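Long-range contacts in ubiquitin-like-specific protease 2 (Saccharomyces cerevisiae, PDB 5LNB), which cleaves the small ubiquitin-like modifier SUMO from conjugated proteins, acting as a cysteine protease of the peptidase C48 family through the catalytic domain held here: residues Y25-S31 and F56-F60; D51-D55 and M79-F83; I119-W123 and M212-G216; F124-N130 and V159-D165. All coordinates share one frame; numbering follows the deposited sequence.

Overall arrangement
Contact 3 sits at the probable catalytic centre. It brings together His122 and Cys215, and contact 4 supplies Asp165 at the end of its strand pair. His122 NE2 lies 2.9 Å from Asp165 OD1, although the centres of the two contacts are about 17 Å apart. Both use strand 122-129. Contact 2 touches contact 3 through Trp123, against which Asp51 and Leu54 of helix 51-67 and Ser81 pack. Contact 1 uses the next turn of that helix. Its centre is about 12 Å from that of contact 2 and about 23 Å from that of contact 3, so it lies away from the probable catalytic centre.

Contact 1: residues Y25-S31 and F56-F60; sequences YKFNDGS and FFTKF
Phe27 lies between two side chains that cover opposite faces of its ring. Lys59 CG sits over one face, 3.4 Å from Phe27 CE2, in a CH-pi contact 25° off the ring normal. Tyr25 CD1 covers the other face, toward the rim. The Tyr25 ring in turn receives the edge of Phe56 in an offset edge-to-face pair, with planes at 88° and centroids 5.8 Å apart. The hydroxyl of Tyr25 reaches the edge of the Phe60 ring, where Tyr25 OH is 4.0 Å from Phe60 CE1. Phe27 CE1 also meets Phe60 CD1 at 4.0 Å. Phe27 CZ meets Phe56 CE1 at 3.7 Å, with the two rings oblique. Tyr25, Phe27 and Phe56 form an aromatic cluster.

Lys59 carries the polar part. A bend at chi2 (75°) lays the chain along the Phe27 face, and NZ then forms a salt bridge with Asp29 OD2. The modelled separation is very short, and its exact length is doubtful. Glu63 is a second acidic partner of NZ. The other oxygen, Asp29 OD1, accepts from Ser31 N at 3.0 Å, closing an Asx turn. A type I turn from Phe27 to Gly30 shapes the same loop.

The loop links strands 23-26 and 32-35 as a beta hairpin that packs on helix 51-67. Tyr33 of strand 32-35 meets Phe27, and Leu275 of helix 264-285 touches both Tyr25 and Phe56.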
loop_
_atom_site.group_PDB
_atom_site.type_symbol
_atom_site.label_atom_id
_atom_site.label_comp_id
_atom_site.label_asym_id
_atom_site.label_seq_id
_atom_site.Cartn_x
_atom_site.Cartn_y
_atom_site.Cartn_z
ATOM N N TYR A 25 13.467 -5.468 -11.409
ATOM C CA TYR A 25 12.195 -5.379 -12.110
ATOM C C TYR A 25 11.929 -3.939 -12.531
ATOM O O TYR A 25 12.078 -3.013 -11.725
ATOM C CB TYR A 25 11.058 -5.907 -11.238
ATOM C CG TYR A 25 9.810 -6.202 -12.025
ATOM C CD1 TYR A 25 8.780 -5.266 -12.121
ATOM C CD2 TYR A 25 9.669 -7.408 -12.692
ATOM C CE1 TYR A 25 7.637 -5.542 -12.854
ATOM C CE2 TYR A 25 8.538 -7.690 -13.420
ATOM C CZ TYR A 25 7.529 -6.761 -13.498
ATOM O OH TYR A 25 6.418 -7.072 -14.240
ATOM N N LYS A 26 11.520 -3.761 -13.786
ATOM C CA LYS A 26 11.276 -2.456 -14.393
ATOM C C LYS A 26 9.781 -2.284 -14.643
ATOM O O LYS A 26 9.192 -3.045 -15.418
ATOM C CB LYS A 26 12.050 -2.333 -15.707
ATOM C CG LYS A 26 12.036 -3.632 -16.540
ATOM C CD LYS A 26 12.690 -3.454 -17.918
ATOM C CE LYS A 26 12.795 -4.776 -18.694
ATOM N NZ LYS A 26 13.908 -5.669 -18.230
ATOM N N PHE A 27 9.174 -1.285 -14.005
ATOM C CA PHE A 27 7.760 -0.994 -14.215
ATOM C C PHE A 27 7.562 -0.005 -15.368
ATOM O O PHE A 27 8.496 0.663 -15.820
ATOM C CB PHE A 27 7.123 -0.453 -12.936
ATOM C CG PHE A 27 6.980 -1.479 -11.855
ATOM C CD1 PHE A 27 6.043 -2.487 -11.968
ATOM C CD2 PHE A 27 7.772 -1.427 -10.725
ATOM C CE1 PHE A 27 5.901 -3.432 -10.975
ATOM C CE2 PHE A 27 7.642 -2.371 -9.733
ATOM C CZ PHE A 27 6.700 -3.373 -9.853
ATOM N N ASN A 28 6.312 0.094 -15.834
ATOM C CA ASN A 28 6.016 0.876 -17.034
ATOM C C ASN A 28 6.177 2.376 -16.821
ATOM O O ASN A 28 6.244 3.120 -17.804
ATOM C CB ASN A 28 4.601 0.579 -17.536
ATOM C CG ASN A 28 4.446 -0.842 -18.054
ATOM O OD1 ASN A 28 3.539 -1.569 -17.648
ATOM N ND2 ASN A 28 5.338 -1.245 -18.953
ATOM N N ASP A 29 6.231 2.845 -15.577
ATOM C CA ASP A 29 6.529 4.246 -15.314
ATOM C C ASP A 29 8.033 4.523 -15.252
ATOM O O ASP A 29 8.437 5.591 -14.783
ATOM C CB ASP A 29 5.852 4.698 -14.019
ATOM C CG ASP A 29 6.389 3.970 -12.792
ATOM O OD1 ASP A 29 7.234 3.063 -12.960
ATOM O OD2 ASP A 29 5.973 4.315 -11.662
ATOM N N GLY A 30 8.865 3.582 -15.700
ATOM C CA GLY A 30 10.306 3.738 -15.665
ATOM C C GLY A 30 10.983 3.421 -14.342
ATOM O O GLY A 30 12.218 3.431 -14.286
ATOM N N SER A 31 10.232 3.162 -13.271
ATOM C CA SER A 31 10.847 2.876 -11.980
ATOM C C SER A 31 11.382 1.447 -11.928
ATOM O O SER A 31 10.850 0.528 -12.560
ATOM C CB SER A 31 9.853 3.101 -10.838
ATOM O OG SER A 31 8.659 2.372 -11.041
ATOM N N PHE A 56 7.615 -3.313 -3.032
ATOM C CA PHE A 56 7.591 -3.898 -4.365
ATOM C C PHE A 56 6.191 -4.365 -4.738
ATOM O O PHE A 56 5.696 -4.073 -5.833
ATOM C CB PHE A 56 8.565 -5.065 -4.477
ATOM C CG PHE A 56 8.435 -5.798 -5.779
ATOM C CD1 PHE A 56 8.951 -5.258 -6.941
ATOM C CD2 PHE A 56 7.758 -7.003 -5.852
ATOM C CE1 PHE A 56 8.828 -5.924 -8.148
ATOM C CE2 PHE A 56 7.627 -7.664 -7.061
ATOM C CZ PHE A 56 8.164 -7.119 -8.207
ATOM N N PHE A 57 5.532 -5.101 -3.843
ATOM C CA PHE A 57 4.263 -5.713 -4.212
ATOM C C PHE A 57 3.104 -4.725 -4.238
ATOM O O PHE A 57 2.193 -4.880 -5.059
ATOM C CB PHE A 57 3.954 -6.867 -3.272
ATOM C CG PHE A 57 4.492 -8.171 -3.748
ATOM C CD1 PHE A 57 4.066 -8.703 -4.960
ATOM C CD2 PHE A 57 5.417 -8.877 -2.994
ATOM C CE1 PHE A 57 4.557 -9.928 -5.419
ATOM C CE2 PHE A 57 5.901 -10.109 -3.443
ATOM C CZ PHE A 57 5.468 -10.630 -4.653
ATOM N N THR A 58 3.091 -3.713 -3.369
ATOM C CA THR A 58 2.055 -2.698 -3.513
ATOM C C THR A 58 2.176 -2.021 -4.872
ATOM O O THR A 58 1.182 -1.849 -5.585
ATOM C CB THR A 58 2.134 -1.666 -2.382
ATOM O OG1 THR A 58 3.389 -0.974 -2.442
ATOM C CG2 THR A 58 1.991 -2.342 -1.022
ATOM N N LYS A 59 3.402 -1.672 -5.260
ATOM C CA LYS A 59 3.654 -1.172 -6.604
ATOM C C LYS A 59 3.231 -2.192 -7.654
ATOM O O LYS A 59 2.550 -1.855 -8.629
ATOM C CB LYS A 59 5.133 -0.830 -6.747
ATOM C CG LYS A 59 5.530 -0.296 -8.100
ATOM C CD LYS A 59 5.064 1.128 -8.272
ATOM C CE LYS A 59 5.781 1.811 -9.450
ATOM N NZ LYS A 59 5.027 3.000 -9.940
ATOM N N PHE A 60 3.622 -3.453 -7.461
ATOM C CA PHE A 60 3.334 -4.487 -8.449
ATOM C C PHE A 60 1.832 -4.605 -8.716
ATOM O O PHE A 60 1.391 -4.589 -9.873
ATOM C CB PHE A 60 3.926 -5.816 -7.973
ATOM C CG PHE A 60 3.763 -6.933 -8.958
ATOM C CD1 PHE A 60 4.646 -7.075 -10.020
ATOM C CD2 PHE A 60 2.721 -7.837 -8.829
ATOM C CE1 PHE A 60 4.498 -8.103 -10.930
ATOM C CE2 PHE A 60 2.569 -8.869 -9.740
ATOM C CZ PHE A 60 3.461 -9.005 -10.792
#

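Contact 2: residues D51-D55 and M79-F83; sequences DSILD and MSSFF
This is a polar contact near the surface, where Asp55 on helix 51-67 grips Ser81 at the approach to helix 82-87. Both carboxylate oxygens of Asp55 take part. Asp55 OD1 accepts from Ser81 N at 2.8 Å, and Asp55 OD2 accepts from Ser81 OG at 2.9 Å. Each is met on its syn side, with the hydroxyl 19° out of the carboxylate plane. Ser81 OG stands between its own backbone N and carbonyl carbon (chi1 63°), which lets one residue offer both donors to the same carboxylate. The two bonds should fix the rotation of that group. Water 1 adds a third link by donating to Asp55 OD1 and to Met79 O.

Beside this grip, Ser80 OG accepts from Phe82 N at 3.2 Å, a capping bond at the turn into the helix. Asp51 flanks the pair one helical turn earlier. Asp51 OD1 is 3.3 Å from Ser81 OG, while Asp51 OD2 comes to 3.4 Å from Phe82 CZ. The carboxylate and ring planes are 61° apart. Asp55 satisfies the N-H and hydroxyl of buried Ser81 together, and these donors probably stabilise its negative charge.

The contact thereby ties helix 51-67 to the chain leaving strand 76-78. Trp123 of strand 122-129 packs against Asp51, Leu54 and Ser81, and Trp101 lies against Ser80 and Phe82.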
loop_
_atom_site.group_PDB
_atom_site.type_symbol
_atom_site.label_atom_id
_atom_site.label_comp_id
_atom_site.label_asym_id
_atom_site.label_seq_id
_atom_site.Cartn_x
_atom_site.Cartn_y
_atom_site.Cartn_z
ATOM N N ASP A 51 10.393 -3.865 4.242
ATOM C CA ASP A 51 9.923 -2.767 3.393
ATOM C C ASP A 51 10.105 -3.077 1.913
ATOM O O ASP A 51 9.286 -2.662 1.081
ATOM C CB ASP A 51 10.670 -1.481 3.735
ATOM C CG ASP A 51 10.568 -1.119 5.195
ATOM O OD1 ASP A 51 9.434 -1.055 5.713
ATOM O OD2 ASP A 51 11.620 -0.899 5.830
ATOM N N SER A 52 11.198 -3.762 1.558
ATOM C CA SER A 52 11.473 -4.040 0.153
ATOM C C SER A 52 10.367 -4.881 -0.457
ATOM O O SER A 52 9.857 -4.574 -1.542
ATOM C CB SER A 52 12.819 -4.750 0.007
ATOM O OG SER A 52 13.855 -3.941 0.515
ATOM N N ILE A 53 10.000 -5.962 0.227
ATOM C CA ILE A 53 8.963 -6.848 -0.278
ATOM C C ILE A 53 7.635 -6.113 -0.353
ATOM O O ILE A 53 6.925 -6.173 -1.361
ATOM C CB ILE A 53 8.859 -8.102 0.606
ATOM C CG1 ILE A 53 10.126 -8.963 0.487
ATOM C CG2 ILE A 53 7.626 -8.881 0.234
ATOM C CD1 ILE A 53 10.425 -9.432 -0.925
ATOM N N LEU A 54 7.281 -5.406 0.712
ATOM C CA LEU A 54 5.976 -4.759 0.741
ATOM C C LEU A 54 5.888 -3.641 -0.292
ATOM O O LEU A 54 4.894 -3.548 -1.022
ATOM C CB LEU A 54 5.677 -4.236 2.141
ATOM C CG LEU A 54 4.224 -3.784 2.241
ATOM C CD1 LEU A 54 3.647 -4.294 3.520
ATOM C CD2 LEU A 54 4.135 -2.252 2.143
ATOM N N ASP A 55 6.912 -2.781 -0.376
ATOM C CA ASP A 55 6.839 -1.692 -1.355
ATOM C C ASP A 55 6.869 -2.232 -2.783
ATOM O O ASP A 55 6.197 -1.690 -3.665
ATOM C CB ASP A 55 7.952 -0.657 -1.124
ATOM C CG ASP A 55 7.745 0.156 0.161
ATOM O OD1 ASP A 55 6.592 0.455 0.493
ATOM O OD2 ASP A 55 8.726 0.486 0.856
ATOM N N MET A 79 2.479 5.922 -1.992
ATOM C CA MET A 79 3.608 6.282 -1.153
ATOM C C MET A 79 4.394 5.031 -0.797
ATOM O O MET A 79 3.816 3.972 -0.527
ATOM C CB MET A 79 3.130 6.964 0.126
ATOM C CG MET A 79 2.462 8.307 -0.093
ATOM S SD MET A 79 3.645 9.502 -0.711
ATOM C CE MET A 79 2.720 11.010 -0.443
ATOM N N SER A 80 5.715 5.144 -0.802
ATOM C CA SER A 80 6.498 4.074 -0.206
ATOM C C SER A 80 6.283 4.060 1.307
ATOM O O SER A 80 5.882 5.065 1.914
ATOM C CB SER A 80 7.981 4.241 -0.526
ATOM O OG SER A 80 8.631 4.983 0.486
ATOM N N SER A 81 6.550 2.901 1.922
ATOM C CA SER A 81 6.368 2.775 3.366
ATOM C C SER A 81 7.205 3.777 4.152
ATOM O O SER A 81 6.843 4.117 5.283
ATOM C CB SER A 81 6.714 1.363 3.823
ATOM O OG SER A 81 8.076 1.078 3.579
ATOM N N PHE A 82 8.311 4.261 3.590
ATOM C CA PHE A 82 9.142 5.205 4.326
ATOM C C PHE A 82 8.525 6.590 4.448
ATOM O O PHE A 82 8.978 7.361 5.298
ATOM C CB PHE A 82 10.526 5.301 3.685
ATOM C CG PHE A 82 11.311 4.028 3.782
ATOM C CD1 PHE A 82 11.229 3.073 2.780
ATOM C CD2 PHE A 82 12.107 3.770 4.889
ATOM C CE1 PHE A 82 11.947 1.898 2.864
ATOM C CE2 PHE A 82 12.828 2.590 4.980
ATOM C CZ PHE A 82 12.746 1.654 3.967
ATOM N N PHE A 83 7.489 6.916 3.664
ATOM C CA PHE A 83 6.854 8.225 3.793
ATOM C C PHE A 83 6.315 8.450 5.206
ATOM O O PHE A 83 6.660 9.439 5.870
ATOM C CB PHE A 83 5.735 8.381 2.759
ATOM C CG PHE A 83 4.865 9.587 2.993
ATOM C CD1 PHE A 83 5.291 10.848 2.621
ATOM C CD2 PHE A 83 3.626 9.460 3.598
ATOM C CE1 PHE A 83 4.487 11.961 2.833
ATOM C CE2 PHE A 83 2.822 10.571 3.824
ATOM C CZ PHE A 83 3.254 11.818 3.438
HETATM O O HOH W 1 4.478 1.317 -1.117
#

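Contact 3: residues I119-W123 and M212-G216; sequences ISYHW and MSDCG. With ACT (acetate ion), chain B.
The strand entered at His122, after a type I' turn from Ile119 to His122, passes the N-terminal part of helix 215-228 with Trp123 CA 5.2 Å from Cys215 CA. Met212 packs alongside the turn. Its CG is anti to the backbone N (chi1 -172°), which carries Met212 SD to 3.6 Å from His122 CB. Cys215 approaches the His122 ring obliquely, with Cys215 SG 3.6 Å from His122 CD2. His122 NE2, next to CD2 in the ring, is hydrogen-bonded to Asp165 OD1. Cys215, His122 and Asp165 meet here, consistent with the Cys-His-Asp catalytic triad of the peptidase C48 family.

Trp123 follows the histidine and lies against Cys215 and Gly216. Trp123 CD1 is 3.5 Å from Gly216 CA, and Trp123 CB meets Cys215 CB at 3.9 Å. The indole NE1 is bonded to Val49 O. Water 2 joins the backbones by donating to Tyr121 O and Met212 O and accepting a long bond from Trp123 N. An acetate, probably from the crystallisation liquor, lies over one face of the Tyr121 ring and accepts a weak bond from Tyr121 N.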
loop_
_atom_site.group_PDB
_atom_site.type_symbol
_atom_site.label_atom_id
_atom_site.label_comp_id
_atom_site.label_asym_id
_atom_site.label_seq_id
_atom_site.Cartn_x
_atom_site.Cartn_y
_atom_site.Cartn_z
ATOM N N ILE A 119 4.898 0.491 11.877
ATOM C CA ILE A 119 5.204 0.983 13.216
ATOM C C ILE A 119 5.526 -0.203 14.108
ATOM O O ILE A 119 4.716 -1.132 14.226
ATOM C CB ILE A 119 4.045 1.797 13.816
ATOM C CG1 ILE A 119 3.755 3.045 12.977
ATOM C CG2 ILE A 119 4.383 2.194 15.247
ATOM C CD1 ILE A 119 2.559 3.849 13.497
ATOM N N SER A 120 6.693 -0.166 14.747
ATOM C CA SER A 120 7.103 -1.215 15.687
ATOM C C SER A 120 6.726 -2.601 15.173
ATOM O O SER A 120 6.115 -3.412 15.871
ATOM C CB SER A 120 6.499 -0.978 17.067
ATOM O OG SER A 120 6.867 0.296 17.560
ATOM N N TYR A 121 7.084 -2.866 13.917
ATOM C CA TYR A 121 6.936 -4.174 13.286
ATOM C C TYR A 121 5.485 -4.568 13.052
ATOM O O TYR A 121 5.206 -5.736 12.757
ATOM C CB TYR A 121 7.646 -5.261 14.100
ATOM C CG TYR A 121 9.143 -5.140 14.018
ATOM C CD1 TYR A 121 9.853 -5.754 12.986
ATOM C CD2 TYR A 121 9.851 -4.393 14.950
ATOM C CE1 TYR A 121 11.228 -5.642 12.891
ATOM C CE2 TYR A 121 11.231 -4.271 14.862
ATOM C CZ TYR A 121 11.914 -4.900 13.827
ATOM O OH TYR A 121 13.286 -4.777 13.729
ATOM N N HIS A 122 4.557 -3.626 13.162
ATOM C CA HIS A 122 3.150 -3.843 12.867
ATOM C C HIS A 122 2.820 -3.101 11.580
ATOM O O HIS A 122 2.883 -1.869 11.541
ATOM C CB HIS A 122 2.272 -3.352 14.021
ATOM C CG HIS A 122 0.799 -3.423 13.740
ATOM N ND1 HIS A 122 -0.140 -2.802 14.541
ATOM C CD2 HIS A 122 0.102 -4.049 12.760
ATOM C CE1 HIS A 122 -1.350 -3.036 14.062
ATOM N NE2 HIS A 122 -1.231 -3.789 12.981
ATOM N N TRP A 123 2.465 -3.853 10.538
ATOM C CA TRP A 123 2.023 -3.294 9.268
ATOM C C TRP A 123 0.510 -3.097 9.254
ATOM O O TRP A 123 -0.247 -3.998 9.626
ATOM C CB TRP A 123 2.392 -4.216 8.106
ATOM C CG TRP A 123 3.814 -4.177 7.622
ATOM C CD1 TRP A 123 4.766 -5.153 7.788
ATOM C CD2 TRP A 123 4.429 -3.143 6.841
ATOM N NE1 TRP A 123 5.947 -4.771 7.181
ATOM C CE2 TRP A 123 5.764 -3.545 6.589
ATOM C CE3 TRP A 123 3.990 -1.907 6.348
ATOM C CZ2 TRP A 123 6.657 -2.759 5.855
ATOM C CZ3 TRP A 123 4.873 -1.126 5.625
ATOM C CH2 TRP A 123 6.198 -1.556 5.385
ATOM N N MET A 212 0.924 -10.819 14.307
ATOM C CA MET A 212 1.433 -9.518 13.885
ATOM C C MET A 212 2.419 -9.657 12.726
ATOM O O MET A 212 2.413 -8.841 11.796
ATOM C CB MET A 212 2.083 -8.776 15.054
ATOM C CG MET A 212 2.458 -7.333 14.683
ATOM S SD MET A 212 2.738 -6.279 16.113
ATOM C CE MET A 212 4.287 -6.937 16.716
ATOM N N SER A 213 3.249 -10.706 12.746
ATOM C CA SER A 213 4.257 -10.883 11.706
ATOM C C SER A 213 3.659 -11.237 10.346
ATOM O O SER A 213 4.362 -11.120 9.340
ATOM C CB SER A 213 5.272 -11.944 12.137
ATOM O OG SER A 213 4.693 -13.236 12.229
ATOM N N ASP A 214 2.384 -11.649 10.286
ATOM C CA ASP A 214 1.674 -11.783 9.013
ATOM C C ASP A 214 1.056 -10.471 8.513
ATOM O O ASP A 214 0.543 -10.442 7.387
ATOM C CB ASP A 214 0.546 -12.821 9.104
ATOM C CG ASP A 214 1.045 -14.274 9.090
ATOM O OD1 ASP A 214 2.178 -14.546 8.625
ATOM O OD2 ASP A 214 0.276 -15.151 9.549
ATOM N N CYS A 215 1.066 -9.401 9.313
ATOM C CA CYS A 215 0.387 -8.166 8.909
ATOM C C CYS A 215 0.863 -7.652 7.552
ATOM O O CYS A 215 0.060 -7.149 6.755
ATOM C CB CYS A 215 0.589 -7.087 9.967
ATOM S SG CYS A 215 -0.371 -7.383 11.433
ATOM N N GLY A 216 2.163 -7.754 7.271
ATOM C CA GLY A 216 2.659 -7.266 5.993
ATOM C C GLY A 216 2.045 -7.988 4.808
ATOM O O GLY A 216 1.818 -7.378 3.757
HETATM C C ACT B . 10.714 -1.438 11.525
HETATM O O ACT B . 9.696 -1.625 12.247
HETATM O OXT ACT B . 10.551 -0.855 10.428
HETATM C CH3 ACT B . 12.088 -1.876 11.936
HETATM O O HOH W 2 3.704 -6.857 10.675
HETATM O O HOH W 3 -2.469 -5.481 8.459
#

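Contact 4: residues F124-N130 and V159-D165; sequences FSCIITN and VNILTFD
Ser125 to Thr129 pair with Phe164 to Asn160 as neighbouring antiparallel strands, their directions 159° apart. Backbone bonds come in pairs at Ser125-Phe164, Ile127-Leu162 and Thr129-Asn160. Phe164 N gives a straight bond to Ser125 O at 3.0 Å, while the return bond from Ser125 N is weak. Ile127 N and Leu162 N each donate to the partner's carbonyl. At the far end Thr129 N donates to Asn160 O at 2.9 Å. A CA-H...O contact from Thr163 CA to Ser125 O at 3.5 Å adds to the ladder.

Apolar contacts lie on both faces of the sheet. On one, Cys126 CB meets Ile161 CG2 at 3.6 Å and Ile128 CG2 meets Val159 CG1 at 3.7 Å. Helix 172-190 covers this face through Ile175 and Ile178. On the other, Ile127 CG1 reaches the edge of the Phe164 ring, 3.8 Å from Phe164 CE2. A chi1 of 40° folds the Phe164 ring back, and Ser125 O lies over one face. Thr129 CG2 packs on Leu162 CD1 at 3.6 Å. Helix 215-228 lines this side with Val219, Ile223 and Phe226.

Polar side chains have separate partners. Thr163 OG1 bonds to Ile161 O within its own strand. Water 4 bridges Thr129 OG1 and Asn160 ND2. Asp165 bonds to His171 through OD2 and, through OD1, to His122 NE2, which ties the strand pair to the probable triad.

A regular backbone ladder with mainly apolar packing on both faces suits a central strand pair sandwiched between helices, and it delivers Asp165 to the edge of the probable active site.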
loop_
_atom_site.group_PDB
_atom_site.type_symbol
_atom_site.label_atom_id
_atom_site.label_comp_id
_atom_site.label_asym_id
_atom_site.label_seq_id
_atom_site.Cartn_x
_atom_site.Cartn_y
_atom_site.Cartn_z
ATOM N N PHE A 124 0.075 -1.926 8.805
ATOM C CA PHE A 124 -1.292 -1.737 8.335
ATOM C C PHE A 124 -1.230 -0.648 7.269
ATOM O O PHE A 124 -0.142 -0.220 6.872
ATOM C CB PHE A 124 -2.260 -1.448 9.500
ATOM C CG PHE A 124 -1.991 -0.159 10.238
ATOM C CD1 PHE A 124 -2.675 1.005 9.907
ATOM C CD2 PHE A 124 -1.085 -0.118 11.288
ATOM C CE1 PHE A 124 -2.442 2.193 10.595
ATOM C CE2 PHE A 124 -0.848 1.069 11.984
ATOM C CZ PHE A 124 -1.524 2.224 11.634
ATOM N N SER A 125 -2.386 -0.211 6.773
ATOM C CA SER A 125 -2.366 0.701 5.635
ATOM C C SER A 125 -3.622 1.564 5.611
ATOM O O SER A 125 -4.653 1.222 6.196
ATOM C CB SER A 125 -2.230 -0.080 4.323
ATOM O OG SER A 125 -2.173 0.780 3.202
ATOM N N CYS A 126 -3.534 2.689 4.911
ATOM C CA CYS A 126 -4.729 3.460 4.621
ATOM C C CYS A 126 -4.706 3.903 3.163
ATOM O O CYS A 126 -3.679 3.849 2.490
ATOM C CB CYS A 126 -4.873 4.664 5.559
ATOM S SG CYS A 126 -3.654 5.913 5.323
ATOM N N ILE A 127 -5.875 4.301 2.680
ATOM C CA ILE A 127 -6.063 4.820 1.335
ATOM C C ILE A 127 -6.914 6.076 1.469
ATOM O O ILE A 127 -8.018 6.025 2.029
ATOM C CB ILE A 127 -6.734 3.797 0.401
ATOM C CG1 ILE A 127 -5.863 2.558 0.259
ATOM C CG2 ILE A 127 -7.014 4.420 -0.970
ATOM C CD1 ILE A 127 -6.425 1.494 -0.697
ATOM N N ILE A 128 -6.388 7.202 0.997
ATOM C CA ILE A 128 -7.070 8.486 1.121
ATOM C C ILE A 128 -7.933 8.696 -0.113
ATOM O O ILE A 128 -7.427 8.664 -1.241
ATOM C CB ILE A 128 -6.070 9.638 1.285
ATOM C CG1 ILE A 128 -5.022 9.296 2.347
ATOM C CG2 ILE A 128 -6.814 10.927 1.647
ATOM C CD1 ILE A 128 -4.034 10.428 2.594
ATOM N N THR A 129 -9.232 8.916 0.094
ATOM C CA THR A 129 -10.168 9.144 -0.996
ATOM C C THR A 129 -10.813 10.523 -0.874
ATOM O O THR A 129 -10.807 11.153 0.189
ATOM C CB THR A 129 -11.267 8.065 -1.024
ATOM O OG1 THR A 129 -12.059 8.157 0.171
ATOM C CG2 THR A 129 -10.651 6.667 -1.119
ATOM N N ASN A 130 -11.386 10.980 -1.987
ATOM C CA ASN A 130 -12.157 12.216 -2.117
ATOM C C ASN A 130 -11.292 13.474 -2.136
ATOM O O ASN A 130 -11.855 14.588 -2.119
ATOM C CB ASN A 130 -13.217 12.360 -1.017
ATOM C CG ASN A 130 -14.405 11.469 -1.263
ATOM O OD1 ASN A 130 -14.683 11.110 -2.407
ATOM N ND2 ASN A 130 -15.115 11.096 -0.197
ATOM N N VAL A 159 -13.186 14.119 3.259
ATOM C CA VAL A 159 -12.017 13.314 2.926
ATOM C C VAL A 159 -12.021 12.090 3.831
ATOM O O VAL A 159 -12.057 12.219 5.059
ATOM C CB VAL A 159 -10.725 14.124 3.099
ATOM C CG1 VAL A 159 -9.497 13.254 2.821
ATOM C CG2 VAL A 159 -10.754 15.415 2.235
ATOM N N ASN A 160 -11.992 10.902 3.231
ATOM C CA ASN A 160 -12.072 9.652 3.976
ATOM C C ASN A 160 -10.718 8.970 3.916
ATOM O O ASN A 160 -10.208 8.682 2.825
ATOM C CB ASN A 160 -13.166 8.735 3.424
ATOM C CG ASN A 160 -14.556 9.332 3.563
ATOM O OD1 ASN A 160 -14.883 9.932 4.580
ATOM N ND2 ASN A 160 -15.377 9.182 2.533
ATOM N N ILE A 161 -10.123 8.741 5.077
ATOM C CA ILE A 161 -8.884 7.984 5.177
ATOM C C ILE A 161 -9.290 6.556 5.514
ATOM O O ILE A 161 -9.584 6.240 6.668
ATOM C CB ILE A 161 -7.932 8.577 6.215
ATOM C CG1 ILE A 161 -7.593 10.030 5.832
ATOM C CG2 ILE A 161 -6.669 7.702 6.344
ATOM C CD1 ILE A 161 -6.746 10.756 6.845
ATOM N N LEU A 162 -9.344 5.703 4.493
ATOM C CA LEU A 162 -9.795 4.325 4.663
ATOM C C LEU A 162 -8.648 3.503 5.247
ATOM O O LEU A 162 -7.651 3.243 4.563
ATOM C CB LEU A 162 -10.277 3.770 3.325
ATOM C CG LEU A 162 -11.296 4.638 2.570
ATOM C CD1 LEU A 162 -11.633 4.036 1.199
ATOM C CD2 LEU A 162 -12.573 4.854 3.394
ATOM N N THR A 163 -8.782 3.109 6.512
ATOM C CA THR A 163 -7.717 2.484 7.294
ATOM C C THR A 163 -8.087 1.036 7.604
ATOM O O THR A 163 -9.168 0.771 8.146
ATOM C CB THR A 163 -7.486 3.251 8.602
ATOM O OG1 THR A 163 -7.382 4.649 8.322
ATOM C CG2 THR A 163 -6.206 2.792 9.292
ATOM N N PHE A 164 -7.188 0.101 7.280
ATOM C CA PHE A 164 -7.499 -1.318 7.419
ATOM C C PHE A 164 -6.307 -2.072 8.001
ATOM O O PHE A 164 -5.155 -1.845 7.616
ATOM C CB PHE A 164 -7.938 -1.932 6.076
ATOM C CG PHE A 164 -7.149 -1.439 4.884
ATOM C CD1 PHE A 164 -6.127 -2.215 4.336
ATOM C CD2 PHE A 164 -7.424 -0.198 4.313
ATOM C CE1 PHE A 164 -5.401 -1.770 3.240
ATOM C CE2 PHE A 164 -6.692 0.259 3.222
ATOM C CZ PHE A 164 -5.682 -0.532 2.679
ATOM N N ASP A 165 -6.605 -2.964 8.943
ATOM C CA ASP A 165 -5.601 -3.612 9.774
ATOM C C ASP A 165 -6.074 -5.032 10.052
ATOM O O ASP A 165 -7.213 -5.227 10.479
ATOM C CB ASP A 165 -5.418 -2.836 11.086
ATOM C CG ASP A 165 -4.338 -3.416 11.985
ATOM O OD1 ASP A 165 -3.663 -4.399 11.606
ATOM O OD2 ASP A 165 -4.158 -2.862 13.089
HETATM O O HOH W 4 -14.778 7.300 -0.107
#